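Local coordinates for ribose transcriptional regulator (Enterococcus faecium DO, PDB 4RK1), which binds ribose in the sugar-binding domain crystallised here and, as a LacI-family member, probably regulates transcription by binding DNA in response to the sugar, at residues 142-145 and 146-150; 112-115 and 116-120; 192-195 and 196-199; 169-172 and 173-176; 238-241 and 242-246. One frame throughout, in Å; residues are numbered along the deposited sequence.

Overall arrangement
All five contacts are local, each within one helix of the LacI-family sugar-binding domain or at its start, and three lie close to the ribose. Interactions 1 and 3, with centres about 19 Å apart, both bond to the sugar, through Arg143 and Asn192. Interaction 5, on the far side of the chain's centre from interaction 3, begins at Pro238, next to the pocket residue Gln237. Helices 109-122 and 138-153 pack together, putting interactions 1 and 2 about 8 Å apart between centres, with Phe147 CE1 3.2 Å from Gly117 CA. Interactions 3 and 4, about 7 Å apart between centres, are joined by a salt bridge from Lys170 NZ to Glu194 OE1 (3.1 Å), and both touch the second subunit.

Interaction 1: 142-145 and 146-150; sequences ARIE and GFKSA. With RIB (alpha-D-ribofuranose), chain K.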
loop_
_atom_site.group_PDB
_atom_site.type_symbol
_atom_site.label_atom_id
_atom_site.label_comp_id
_atom_site.label_asym_id
_atom_site.label_seq_id
_atom_site.Cartn_x
_atom_site.Cartn_y
_atom_site.Cartn_z
ATOM N N ALA B 142 -11.140 -11.664 17.710
ATOM C CA ALA B 142 -12.544 -11.973 17.502
ATOM C C ALA B 142 -12.760 -12.817 16.244
ATOM O O ALA B 142 -13.647 -13.671 16.227
ATOM C CB ALA B 142 -13.374 -10.703 17.453
ATOM N N ARG B 143 -11.953 -12.600 15.201
ATOM C CA ARG B 143 -12.020 -13.450 14.003
ATOM C C ARG B 143 -11.682 -14.889 14.367
ATOM O O ARG B 143 -12.331 -15.837 13.910
ATOM C CB ARG B 143 -11.056 -12.983 12.907
ATOM C CG ARG B 143 -11.268 -11.555 12.459
ATOM C CD ARG B 143 -10.197 -11.074 11.491
ATOM N NE ARG B 143 -10.261 -9.622 11.360
ATOM C CZ ARG B 143 -9.397 -8.879 10.680
ATOM N NH1 ARG B 143 -8.371 -9.439 10.041
ATOM N NH2 ARG B 143 -9.564 -7.558 10.651
ATOM N N ILE B 144 -10.645 -15.052 15.176
ATOM C CA ILE B 144 -10.192 -16.380 15.578
ATOM C C ILE B 144 -11.284 -17.080 16.400
ATOM O O ILE B 144 -11.566 -18.264 16.191
ATOM C CB ILE B 144 -8.842 -16.305 16.336
ATOM C CG1 ILE B 144 -7.731 -15.845 15.382
ATOM C CG2 ILE B 144 -8.488 -17.647 16.965
ATOM C CD1 ILE B 144 -6.425 -15.480 16.073
ATOM N N GLU B 145 -11.928 -16.328 17.285
ATOM C CA GLU B 145 -13.020 -16.863 18.091
ATOM C C GLU B 145 -14.192 -17.308 17.216
ATOM O O GLU B 145 -14.768 -18.369 17.443
ATOM C CB GLU B 145 -13.483 -15.838 19.129
ATOM C CG GLU B 145 -12.451 -15.532 20.211
ATOM C CD GLU B 145 -12.079 -16.759 21.017
ATOM O OE1 GLU B 145 -13.005 -17.420 21.530
ATOM O OE2 GLU B 145 -10.869 -17.064 21.123
ATOM N N GLY B 146 -14.529 -16.515 16.207
ATOM C CA GLY B 146 -15.601 -16.891 15.290
ATOM C C GLY B 146 -15.249 -18.143 14.513
ATOM O O GLY B 146 -16.101 -19.007 14.263
ATOM N N PHE B 147 -13.981 -18.243 14.124
ATOM C CA PHE B 147 -13.486 -19.432 13.451
ATOM C C PHE B 147 -13.604 -20.669 14.352
ATOM O O PHE B 147 -13.991 -21.750 13.897
ATOM C CB PHE B 147 -12.042 -19.222 13.030
ATOM C CG PHE B 147 -11.513 -20.293 12.144
ATOM C CD1 PHE B 147 -11.713 -20.228 10.775
ATOM C CD2 PHE B 147 -10.805 -21.363 12.669
ATOM C CE1 PHE B 147 -11.212 -21.204 9.942
ATOM C CE2 PHE B 147 -10.312 -22.348 11.837
ATOM C CZ PHE B 147 -10.524 -22.270 10.477
ATOM N N LYS B 148 -13.274 -20.508 15.625
ATOM C CA LYS B 148 -13.406 -21.607 16.590
ATOM C C LYS B 148 -14.858 -22.013 16.820
ATOM O O LYS B 148 -15.146 -23.176 17.065
ATOM C CB LYS B 148 -12.745 -21.246 17.917
ATOM C CG LYS B 148 -11.226 -21.291 17.864
ATOM C CD LYS B 148 -10.613 -20.726 19.135
ATOM C CE LYS B 148 -9.119 -21.006 19.193
ATOM N NZ LYS B 148 -8.484 -20.415 20.402
ATOM N N SER B 149 -15.769 -21.048 16.751
ATOM C CA SER B 149 -17.205 -21.324 16.800
ATOM C C SER B 149 -17.637 -22.235 15.649
ATOM O O SER B 149 -18.442 -23.139 15.846
ATOM C CB SER B 149 -17.995 -20.008 16.771
ATOM O OG SER B 149 -19.377 -20.227 16.924
ATOM N N ALA B 150 -17.096 -22.004 14.451
ATOM C CA ALA B 150 -17.339 -22.889 13.317
ATOM C C ALA B 150 -16.801 -24.298 13.576
ATOM O O ALA B 150 -17.467 -25.281 13.274
ATOM C CB ALA B 150 -16.744 -22.314 12.035
HETATM O O5 RIB K . -5.113 -6.341 7.019
HETATM C C5 RIB K . -4.693 -5.622 8.187
HETATM C C4 RIB K . -5.550 -6.060 9.289
HETATM O O4 RIB K . -5.224 -5.359 10.502
HETATM C C3 RIB K . -6.924 -5.718 8.733
HETATM O O3 RIB K . -7.623 -6.947 8.678
HETATM C C2 RIB K . -7.447 -4.672 9.696
HETATM O O2 RIB K . -8.765 -4.945 10.142
HETATM C C1 RIB K . -6.364 -4.530 10.787
HETATM O O1 RIB K . -6.866 -4.746 12.091
#
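Ile144 and Lys148, one helical turn apart, run side by side and point the same way, with Ile144 CG2 4.1 Å from Lys148 CE. The lysine leaves its backbone with CG anti to the carbonyl carbon (chi1 -74°) and stays extended to its tip, which carries the methylenes past Ile144 O and the branched chain. Glu145 comes across this lysine at a slant. Its chain is bent at chi2, and the carboxylate OE2 stops 4.2 Å from Lys148 NZ, near enough for electrostatic attraction but beyond a salt bridge. Beneath these side chains run regular alpha-helical bonds, among them Lys148 N to Ile144 O at 2.9 Å.

Other faces of helix 138-153 do different work. Phe147 packs on Ile128 and Leu130 of strand 128-133, and its ring also meets that of Phe189 in strand 187-190; this helix is the connection in the beta-alpha-beta unit between strands 128-133 and 161-166. Arg143 reaches into the ribose pocket, extended from CG to NE. It presents the edge of its guanidinium to the sugar, with RIB C3 lying in the plane. NH1 donates to RIB O3 at 2.9 Å; NH2 donates to the same oxygen at 2.8 Å and, weakly, to RIB O2, also at 2.8 Å. NE forms a salt bridge with Asp109, a second-shell contact that helps to fix the rotation of the group. Two N-H groups thus grip O3 while Asp109 probably offsets the buried positive charge, an arrangement suited to recognising neighbouring ribose hydroxyls.

Interaction 2: 112-115 and 116-120; sequences GGYL and AGMHL
Met118 N donates to Tyr114 O at 2.9 Å, nearly along the C=O axis, and this bond ties together the two residues whose side chains carry the contact. It belongs to the regular alpha-helical ladder of helix 109-122: Ala116 N bonds to Gly112 O at 3.0 Å, Gly117 N to Gly113 O and His119 N to Leu115 O. The helix flanks the central sheet of the C-terminal half of the LacI-type sugar-binding fold. The His119 side chain turns away from the contact: NE2 is hydrogen-bonded to Thr276 OG1, and the imidazole meets the ring of Phe270.

Outside the ladder, Met118, a selenomethionine, lies over Tyr114 in a CH-pi and Met-aromatic contact. The phenol stands up from the helix with CG anti to its backbone nitrogen (chi1 178°), and the selenomethionine chain, bent at chi2 and chi3, folds across it. Met118 CG sits practically over the ring centre, 3.6 Å from Tyr114 CZ. The selenium is farther out and oblique to the ring, with Met118 SE 3.9 Å from Tyr114 CZ.

Away from this pair the helix packs on two sides. Tyr114 rests on Ser149 and Ala150 of helix 138-153, and Met118 on Ala150, whereas Ala116 and Leu120 face strand 215-218, and Leu115 meets Ile235 of strand 233-236. At Gly113 and Gly117, which have no side chains, Phe147 of the neighbouring helix lies directly against the backbone. At the outer end of the selenomethionine, the methyl Met118 CE reaches Tyr114 OH at 3.7 Å.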
loop_
_atom_site.group_PDB
_atom_site.type_symbol
_atom_site.label_atom_id
_atom_site.label_comp_id
_atom_site.label_asym_id
_atom_site.label_seq_id
_atom_site.Cartn_x
_atom_site.Cartn_y
_atom_site.Cartn_z
ATOM N N GLY B 112 -17.054 -12.857 10.389
ATOM C CA GLY B 112 -16.109 -13.142 9.322
ATOM C C GLY B 112 -15.269 -14.385 9.575
ATOM O O GLY B 112 -15.072 -15.197 8.676
ATOM N N GLY B 113 -14.771 -14.540 10.796
ATOM C CA GLY B 113 -14.010 -15.746 11.144
ATOM C C GLY B 113 -14.880 -16.997 11.063
ATOM O O GLY B 113 -14.458 -18.046 10.579
ATOM N N TYR B 114 -16.115 -16.870 11.520
ATOM C CA TYR B 114 -17.093 -17.951 11.414
ATOM C C TYR B 114 -17.342 -18.336 9.967
ATOM O O TYR B 114 -17.337 -19.518 9.629
ATOM C CB TYR B 114 -18.398 -17.522 12.075
ATOM C CG TYR B 114 -19.511 -18.530 12.004
ATOM C CD1 TYR B 114 -19.551 -19.607 12.886
ATOM C CD2 TYR B 114 -20.550 -18.389 11.084
ATOM C CE1 TYR B 114 -20.592 -20.515 12.854
ATOM C CE2 TYR B 114 -21.593 -19.310 11.037
ATOM C CZ TYR B 114 -21.604 -20.362 11.929
ATOM O OH TYR B 114 -22.627 -21.273 11.901
ATOM N N LEU B 115 -17.542 -17.344 9.105
ATOM C CA LEU B 115 -17.719 -17.625 7.689
ATOM C C LEU B 115 -16.524 -18.354 7.088
ATOM O O LEU B 115 -16.707 -19.275 6.294
ATOM C CB LEU B 115 -17.998 -16.347 6.896
ATOM C CG LEU B 115 -19.361 -15.671 7.091
ATOM C CD1 LEU B 115 -19.380 -14.351 6.329
ATOM C CD2 LEU B 115 -20.508 -16.564 6.644
ATOM N N ALA B 116 -15.307 -17.939 7.450
ATOM C CA ALA B 116 -14.100 -18.590 6.946
ATOM C C ALA B 116 -14.021 -20.058 7.373
ATOM O O ALA B 116 -13.724 -20.936 6.561
ATOM C CB ALA B 116 -12.865 -17.843 7.411
ATOM N N GLY B 117 -14.284 -20.305 8.651
ATOM C CA GLY B 117 -14.320 -21.656 9.178
ATOM C C GLY B 117 -15.355 -22.530 8.513
ATOM O O GLY B 117 -15.046 -23.652 8.102
HETATM N N MSE B 118 -16.579 -22.020 8.381
HETATM C CA MSE B 118 -17.681 -22.808 7.811
HETATM C C MSE B 118 -17.402 -23.167 6.375
HETATM O O MSE B 118 -17.746 -24.271 5.920
HETATM C CB MSE B 118 -19.035 -22.102 7.946
HETATM C CG MSE B 118 -19.470 -21.868 9.392
HETATM SE SE MSE B 118 -19.844 -23.526 10.406
HETATM C CE MSE B 118 -21.584 -23.887 9.540
ATOM N N HIS B 119 -16.750 -22.265 5.644
ATOM C CA HIS B 119 -16.392 -22.536 4.257
ATOM C C HIS B 119 -15.377 -23.686 4.132
ATOM O O HIS B 119 -15.596 -24.643 3.377
ATOM C CB HIS B 119 -15.835 -21.277 3.592
ATOM C CG HIS B 119 -15.398 -21.489 2.175
ATOM N ND1 HIS B 119 -16.286 -21.726 1.148
ATOM C CD2 HIS B 119 -14.164 -21.508 1.616
ATOM C CE1 HIS B 119 -15.620 -21.875 0.016
ATOM N NE2 HIS B 119 -14.332 -21.747 0.273
ATOM N N LEU B 120 -14.272 -23.593 4.867
ATOM C CA LEU B 120 -13.257 -24.652 4.847
ATOM C C LEU B 120 -13.816 -25.996 5.322
ATOM O O LEU B 120 -13.517 -27.039 4.739
ATOM C CB LEU B 120 -12.036 -24.262 5.700
ATOM C CG LEU B 120 -11.120 -23.154 5.140
ATOM C CD1 LEU B 120 -10.005 -22.824 6.119
ATOM C CD2 LEU B 120 -10.536 -23.542 3.793
#

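Interaction 3: 192-195 and 196-199; sequences NDEL and AFGL. With RIB (alpha-D-ribofuranose), chain K.
The hydrogen bonds begin with Ala196 N, which donates to Asn192 O at 3.2 Å and starts the backbone ladder of helix 193-205. Asn192 is also its N-cap: Leu195 N reaches the side-chain OD1 at 2.9 Å, almost straight at 173°. CG lies between the backbone nitrogen and carbonyl carbon (chi1 76°), folding the amide back over the first turn. Its other end, ND2, donates to RIB O5 at 2.9 Å, so in this protein one amide both caps the helix and holds the sugar.

Among the nonbonded contacts, Phe197 lays one ring face over the preceding turn. Asp193 O is 3.2 Å above the ring plane, offset toward the rim. Glu194 OE2 approaches Phe197 CE2 at 3.7 Å, its carboxylate turned 77° from the ring.

Charged and polar ends find partners beyond the turn. Glu194 forms a salt bridge with Lys170; Asp193, buried, accepts from Thr234 OG1 and Ile222 N. Phe197 also packs on Met224 of the second subunit.

The junction of strand 187-190 with helix 193-205, in a beta-alpha-beta unit completed by strand 215-218, is typical of the ligand cleft in periplasmic-binding-protein folds.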
loop_
_atom_site.group_PDB
_atom_site.type_symbol
_atom_site.label_atom_id
_atom_site.label_comp_id
_atom_site.label_asym_id
_atom_site.label_seq_id
_atom_site.Cartn_x
_atom_site.Cartn_y
_atom_site.Cartn_z
ATOM N N ASN B 192 -5.131 -12.174 7.505
ATOM C CA ASN B 192 -5.354 -11.142 6.483
ATOM C C ASN B 192 -4.803 -11.565 5.136
ATOM O O ASN B 192 -4.126 -12.597 5.015
ATOM C CB ASN B 192 -4.870 -9.738 6.910
ATOM C CG ASN B 192 -3.358 -9.551 6.850
ATOM O OD1 ASN B 192 -2.582 -10.468 6.565
ATOM N ND2 ASN B 192 -2.938 -8.320 7.117
ATOM N N ASP B 193 -5.143 -10.792 4.115
ATOM C CA ASP B 193 -4.755 -11.121 2.745
ATOM C C ASP B 193 -3.235 -11.082 2.541
ATOM O O ASP B 193 -2.680 -11.901 1.802
ATOM C CB ASP B 193 -5.465 -10.194 1.762
ATOM C CG ASP B 193 -6.991 -10.429 1.714
ATOM O OD1 ASP B 193 -7.471 -11.540 2.069
ATOM O OD2 ASP B 193 -7.711 -9.493 1.308
ATOM N N GLU B 194 -2.565 -10.154 3.217
ATOM C CA GLU B 194 -1.110 -10.052 3.119
ATOM C C GLU B 194 -0.430 -11.354 3.565
ATOM O O GLU B 194 0.424 -11.882 2.864
ATOM C CB GLU B 194 -0.608 -8.865 3.926
ATOM C CG GLU B 194 -1.070 -7.538 3.353
ATOM C CD GLU B 194 -0.227 -7.080 2.179
ATOM O OE1 GLU B 194 0.992 -6.914 2.361
ATOM O OE2 GLU B 194 -0.788 -6.859 1.083
ATOM N N LEU B 195 -0.839 -11.875 4.711
ATOM C CA LEU B 195 -0.389 -13.191 5.161
ATOM C C LEU B 195 -0.634 -14.250 4.097
ATOM O O LEU B 195 0.239 -15.071 3.828
ATOM C CB LEU B 195 -1.091 -13.588 6.457
ATOM C CG LEU B 195 -0.597 -12.888 7.727
ATOM C CD1 LEU B 195 -1.565 -13.163 8.862
ATOM C CD2 LEU B 195 0.806 -13.350 8.120
ATOM N N ALA B 196 -1.814 -14.242 3.481
ATOM C CA ALA B 196 -2.091 -15.224 2.444
ATOM C C ALA B 196 -1.122 -15.091 1.265
ATOM O O ALA B 196 -0.682 -16.110 0.715
ATOM C CB ALA B 196 -3.544 -15.136 1.970
ATOM N N PHE B 197 -0.805 -13.856 0.863
ATOM C CA PHE B 197 0.112 -13.644 -0.267
ATOM C C PHE B 197 1.496 -14.238 0.052
ATOM O O PHE B 197 2.137 -14.833 -0.806
ATOM C CB PHE B 197 0.283 -12.172 -0.606
ATOM C CG PHE B 197 -0.996 -11.447 -0.956
ATOM C CD1 PHE B 197 -2.132 -12.126 -1.367
ATOM C CD2 PHE B 197 -1.046 -10.059 -0.870
ATOM C CE1 PHE B 197 -3.288 -11.442 -1.681
ATOM C CE2 PHE B 197 -2.199 -9.371 -1.185
ATOM C CZ PHE B 197 -3.323 -10.061 -1.591
ATOM N N GLY B 198 1.940 -14.057 1.290
ATOM C CA GLY B 198 3.155 -14.704 1.788
ATOM C C GLY B 198 3.156 -16.203 1.607
ATOM O O GLY B 198 4.150 -16.778 1.153
ATOM N N LEU B 199 2.032 -16.833 1.937
ATOM C CA LEU B 199 1.863 -18.266 1.750
ATOM C C LEU B 199 1.905 -18.667 0.293
ATOM O O LEU B 199 2.509 -19.680 -0.051
ATOM C CB LEU B 199 0.552 -18.754 2.363
ATOM C CG LEU B 199 0.517 -18.875 3.882
ATOM C CD1 LEU B 199 -0.908 -19.179 4.319
ATOM C CD2 LEU B 199 1.473 -19.954 4.363
HETATM O O5 RIB K . -5.113 -6.341 7.019
HETATM C C5 RIB K . -4.693 -5.622 8.187
HETATM C C4 RIB K . -5.550 -6.060 9.289
HETATM O O4 RIB K . -5.224 -5.359 10.502
HETATM C C3 RIB K . -6.924 -5.718 8.733
HETATM O O3 RIB K . -7.623 -6.947 8.678
HETATM C C2 RIB K . -7.447 -4.672 9.696
HETATM O O2 RIB K . -8.765 -4.945 10.142
HETATM C C1 RIB K . -6.364 -4.530 10.787
HETATM O O1 RIB K . -6.866 -4.746 12.091
#

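Interaction 4: 169-172 and 173-176; sequences SKQG and GYQI
Gln171 brings its amide to the edge of the Tyr174 ring, NE2 lying in the ring plane 3.8 Å from CD2. The same NE2 meets the amide of Gln175, whose plane is turned 69° from that of Gln171. It donates to Gln175 OE1 at 3.1 Å with an angle of 147°, but arrives above the carbonyl plane, not on a lone pair. Gln171 can make this turn because its CG is anti to the backbone nitrogen (chi1 -178°) and the chain then bends at chi2, whereas Gln175 stays extended beyond CG. Both glutamines are exposed, so water probably competes for this bond. The tyrosine is also held by helix 193-205: Arg201 makes a cation-pi contact with its ring, and its OH is hydrogen-bonded to Glu205.

Helix 170-175 is a short one, N-capped by Ser169. The hydroxyl OG accepts from Gly172 N at 3.0 Å, while the serine's backbone O takes Gly173 N at 3.1 Å. Further along, Tyr174 N bonds to Lys170 O at 2.9 Å. The last bond of the turn is weak, Ile176 N to Gly172 O at 3.4 Å, and Gly172 O also accepts from Thr166 OG1.

On the flank facing the second subunit, Lys170 and Gln171 pack against Tyr227 of that neighbouring chain.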
loop_
_atom_site.group_PDB
_atom_site.type_symbol
_atom_site.label_atom_id
_atom_site.label_comp_id
_atom_site.label_asym_id
_atom_site.label_seq_id
_atom_site.Cartn_x
_atom_site.Cartn_y
_atom_site.Cartn_z
ATOM N N SER B 169 2.338 -9.732 8.123
ATOM C CA SER B 169 2.851 -9.183 6.862
ATOM C C SER B 169 3.005 -10.292 5.847
ATOM O O SER B 169 2.930 -11.464 6.198
ATOM C CB SER B 169 4.219 -8.524 7.086
ATOM O OG SER B 169 5.178 -9.501 7.462
ATOM N N LYS B 170 3.243 -9.917 4.593
ATOM C CA LYS B 170 3.570 -10.890 3.555
ATOM C C LYS B 170 4.785 -11.735 3.960
ATOM O O LYS B 170 4.779 -12.956 3.825
ATOM C CB LYS B 170 3.869 -10.184 2.231
ATOM C CG LYS B 170 2.678 -9.481 1.615
ATOM C CD LYS B 170 2.932 -9.062 0.170
ATOM C CE LYS B 170 3.954 -7.947 0.038
ATOM N NZ LYS B 170 3.581 -6.686 0.722
ATOM N N GLN B 171 5.835 -11.073 4.434
ATOM C CA GLN B 171 7.041 -11.772 4.871
ATOM C C GLN B 171 6.699 -12.791 5.966
ATOM O O GLN B 171 7.191 -13.920 5.941
ATOM C CB GLN B 171 8.108 -10.761 5.341
ATOM C CG GLN B 171 9.444 -11.367 5.769
ATOM C CD GLN B 171 10.322 -11.780 4.598
ATOM O OE1 GLN B 171 10.409 -11.076 3.590
ATOM N NE2 GLN B 171 10.993 -12.919 4.733
ATOM N N GLY B 172 5.850 -12.399 6.911
ATOM C CA GLY B 172 5.439 -13.296 7.987
ATOM C C GLY B 172 4.743 -14.541 7.467
ATOM O O GLY B 172 4.979 -15.638 7.960
ATOM N N GLY B 173 3.894 -14.376 6.455
ATOM C CA GLY B 173 3.215 -15.513 5.826
ATOM C C GLY B 173 4.192 -16.425 5.116
ATOM O O GLY B 173 4.114 -17.656 5.215
ATOM N N TYR B 174 5.108 -15.806 4.382
ATOM C CA TYR B 174 6.165 -16.509 3.661
ATOM C C TYR B 174 7.022 -17.351 4.620
ATOM O O TYR B 174 7.299 -18.520 4.355
ATOM C CB TYR B 174 7.011 -15.464 2.935
ATOM C CG TYR B 174 8.196 -15.973 2.156
ATOM C CD1 TYR B 174 8.055 -16.976 1.209
ATOM C CD2 TYR B 174 9.463 -15.407 2.336
ATOM C CE1 TYR B 174 9.138 -17.420 0.472
ATOM C CE2 TYR B 174 10.554 -15.847 1.604
ATOM C CZ TYR B 174 10.384 -16.853 0.675
ATOM O OH TYR B 174 11.451 -17.298 -0.060
ATOM N N GLN B 175 7.380 -16.758 5.747
ATOM C CA GLN B 175 8.279 -17.398 6.712
ATOM C C GLN B 175 7.703 -18.612 7.436
ATOM O O GLN B 175 8.475 -19.455 7.892
ATOM C CB GLN B 175 8.780 -16.374 7.730
ATOM C CG GLN B 175 9.842 -15.452 7.146
ATOM C CD GLN B 175 10.243 -14.308 8.065
ATOM O OE1 GLN B 175 11.204 -13.596 7.782
ATOM N NE2 GLN B 175 9.504 -14.116 9.155
ATOM N N ILE B 176 6.376 -18.725 7.538
ATOM C CA ILE B 176 5.773 -19.888 8.216
ATOM C C ILE B 176 5.409 -21.029 7.278
ATOM O O ILE B 176 4.871 -22.046 7.720
ATOM C CB ILE B 176 4.574 -19.553 9.159
ATOM C CG1 ILE B 176 3.514 -18.703 8.459
ATOM C CG2 ILE B 176 5.062 -18.907 10.443
ATOM C CD1 ILE B 176 2.721 -19.475 7.440
#

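Interaction 5: 238-241 and 242-246; sequences PIFE and LGQTS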
loop_
_atom_site.group_PDB
_atom_site.type_symbol
_atom_site.label_atom_id
_atom_site.label_comp_id
_atom_site.label_asym_id
_atom_site.label_seq_id
_atom_site.Cartn_x
_atom_site.Cartn_y
_atom_site.Cartn_z
ATOM N N PRO B 238 -15.790 -4.055 4.235
ATOM C CA PRO B 238 -16.109 -2.937 3.343
ATOM C C PRO B 238 -15.160 -1.769 3.652
ATOM O O PRO B 238 -15.533 -0.816 4.352
ATOM C CB PRO B 238 -17.559 -2.608 3.715
ATOM C CG PRO B 238 -17.641 -2.945 5.175
ATOM C CD PRO B 238 -16.713 -4.124 5.384
ATOM N N ILE B 239 -13.944 -1.856 3.125
ATOM C CA ILE B 239 -12.809 -1.065 3.629
ATOM C C ILE B 239 -13.003 0.422 3.358
ATOM O O ILE B 239 -12.889 1.255 4.250
ATOM C CB ILE B 239 -11.465 -1.479 2.985
ATOM C CG1 ILE B 239 -11.239 -2.990 3.087
ATOM C CG2 ILE B 239 -10.309 -0.741 3.662
ATOM C CD1 ILE B 239 -10.138 -3.498 2.193
ATOM N N PHE B 240 -13.294 0.741 2.106
ATOM C CA PHE B 240 -13.472 2.121 1.690
ATOM C C PHE B 240 -14.643 2.740 2.448
ATOM O O PHE B 240 -14.540 3.861 2.946
ATOM C CB PHE B 240 -13.701 2.158 0.166
ATOM C CG PHE B 240 -13.798 3.548 -0.417
ATOM C CD1 PHE B 240 -12.656 4.267 -0.723
ATOM C CD2 PHE B 240 -15.038 4.114 -0.700
ATOM C CE1 PHE B 240 -12.738 5.528 -1.292
ATOM C CE2 PHE B 240 -15.128 5.381 -1.255
ATOM C CZ PHE B 240 -13.978 6.088 -1.551
ATOM N N GLU B 241 -15.746 1.997 2.545
ATOM C CA GLU B 241 -16.950 2.454 3.254
ATOM C C GLU B 241 -16.705 2.654 4.735
ATOM O O GLU B 241 -17.278 3.553 5.331
ATOM C CB GLU B 241 -18.107 1.459 3.083
ATOM C CG GLU B 241 -19.448 1.948 3.626
ATOM C CD GLU B 241 -20.530 0.875 3.639
ATOM O OE1 GLU B 241 -20.307 -0.220 3.087
ATOM O OE2 GLU B 241 -21.611 1.127 4.206
ATOM N N LEU B 242 -15.880 1.788 5.323
ATOM C CA LEU B 242 -15.451 1.927 6.710
ATOM C C LEU B 242 -14.762 3.273 6.923
ATOM O O LEU B 242 -15.047 3.988 7.884
ATOM C CB LEU B 242 -14.515 0.771 7.081
ATOM C CG LEU B 242 -13.870 0.765 8.458
ATOM C CD1 LEU B 242 -14.931 0.718 9.540
ATOM C CD2 LEU B 242 -12.925 -0.422 8.575
ATOM N N GLY B 243 -13.880 3.631 6.004
ATOM C CA GLY B 243 -13.228 4.941 6.041
ATOM C C GLY B 243 -14.193 6.097 5.907
ATOM O O GLY B 243 -14.150 7.047 6.690
ATOM N N GLN B 244 -15.075 6.016 4.917
ATOM C CA GLN B 244 -16.126 7.020 4.743
ATOM C C GLN B 244 -16.979 7.185 6.004
ATOM O O GLN B 244 -17.263 8.298 6.423
ATOM C CB GLN B 244 -17.048 6.637 3.595
ATOM C CG GLN B 244 -16.439 6.721 2.204
ATOM C CD GLN B 244 -17.459 6.347 1.147
ATOM O OE1 GLN B 244 -18.055 5.272 1.204
ATOM N NE2 GLN B 244 -17.687 7.240 0.198
ATOM N N THR B 245 -17.395 6.065 6.586
ATOM C CA THR B 245 -18.276 6.085 7.749
ATOM C C THR B 245 -17.588 6.733 8.930
ATOM O O THR B 245 -18.177 7.574 9.622
ATOM C CB THR B 245 -18.752 4.663 8.115
ATOM O OG1 THR B 245 -19.386 4.074 6.983
ATOM C CG2 THR B 245 -19.734 4.697 9.248
ATOM N N SER B 246 -16.326 6.378 9.140
ATOM C CA SER B 246 -15.533 7.005 10.206
ATOM C C SER B 246 -15.432 8.520 9.998
ATOM O O SER B 246 -15.589 9.303 10.941
ATOM C CB SER B 246 -14.149 6.333 10.332
ATOM O OG SER B 246 -13.256 6.766 9.320
#
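Thr245 bonds twice to one carbonyl: Glu241 O accepts from Thr245 N at 2.8 Å and from Thr245 OG1 at 2.7 Å, the two donors coming from opposite faces of its plane. OG1 can bend back to it because it stands anti to its own carbonyl carbon (chi1 -56°). The remaining backbone bonds are plain helical ones, starting with Leu242 N to Pro238 O at 2.8 Å. Ser246 OG does something similar to the threonine, returning to Gly243 O at 2.8 Å.

After strand 233-236 the chain crosses to the other lobe of the two-lobed sugar-binding fold, where Pro238, at the N-cap position, opens helix 239-255. There the helix lies beside helix 20-33, with Leu242 and Thr245 directed at Val105 of strand 103-107.

Of the nonbonded contacts, the main one joins Phe240 and Gln244. The amide slants across the ring with the planes 47° apart, and Gln244 NE2 comes within 3.5 Å of Phe240 CE2. That nitrogen is committed to Asp31 OD2 of helix 20-33, and Phe240 itself also touches Asp31 and Arg27. Ile239 packs on the pocket residue Phe21.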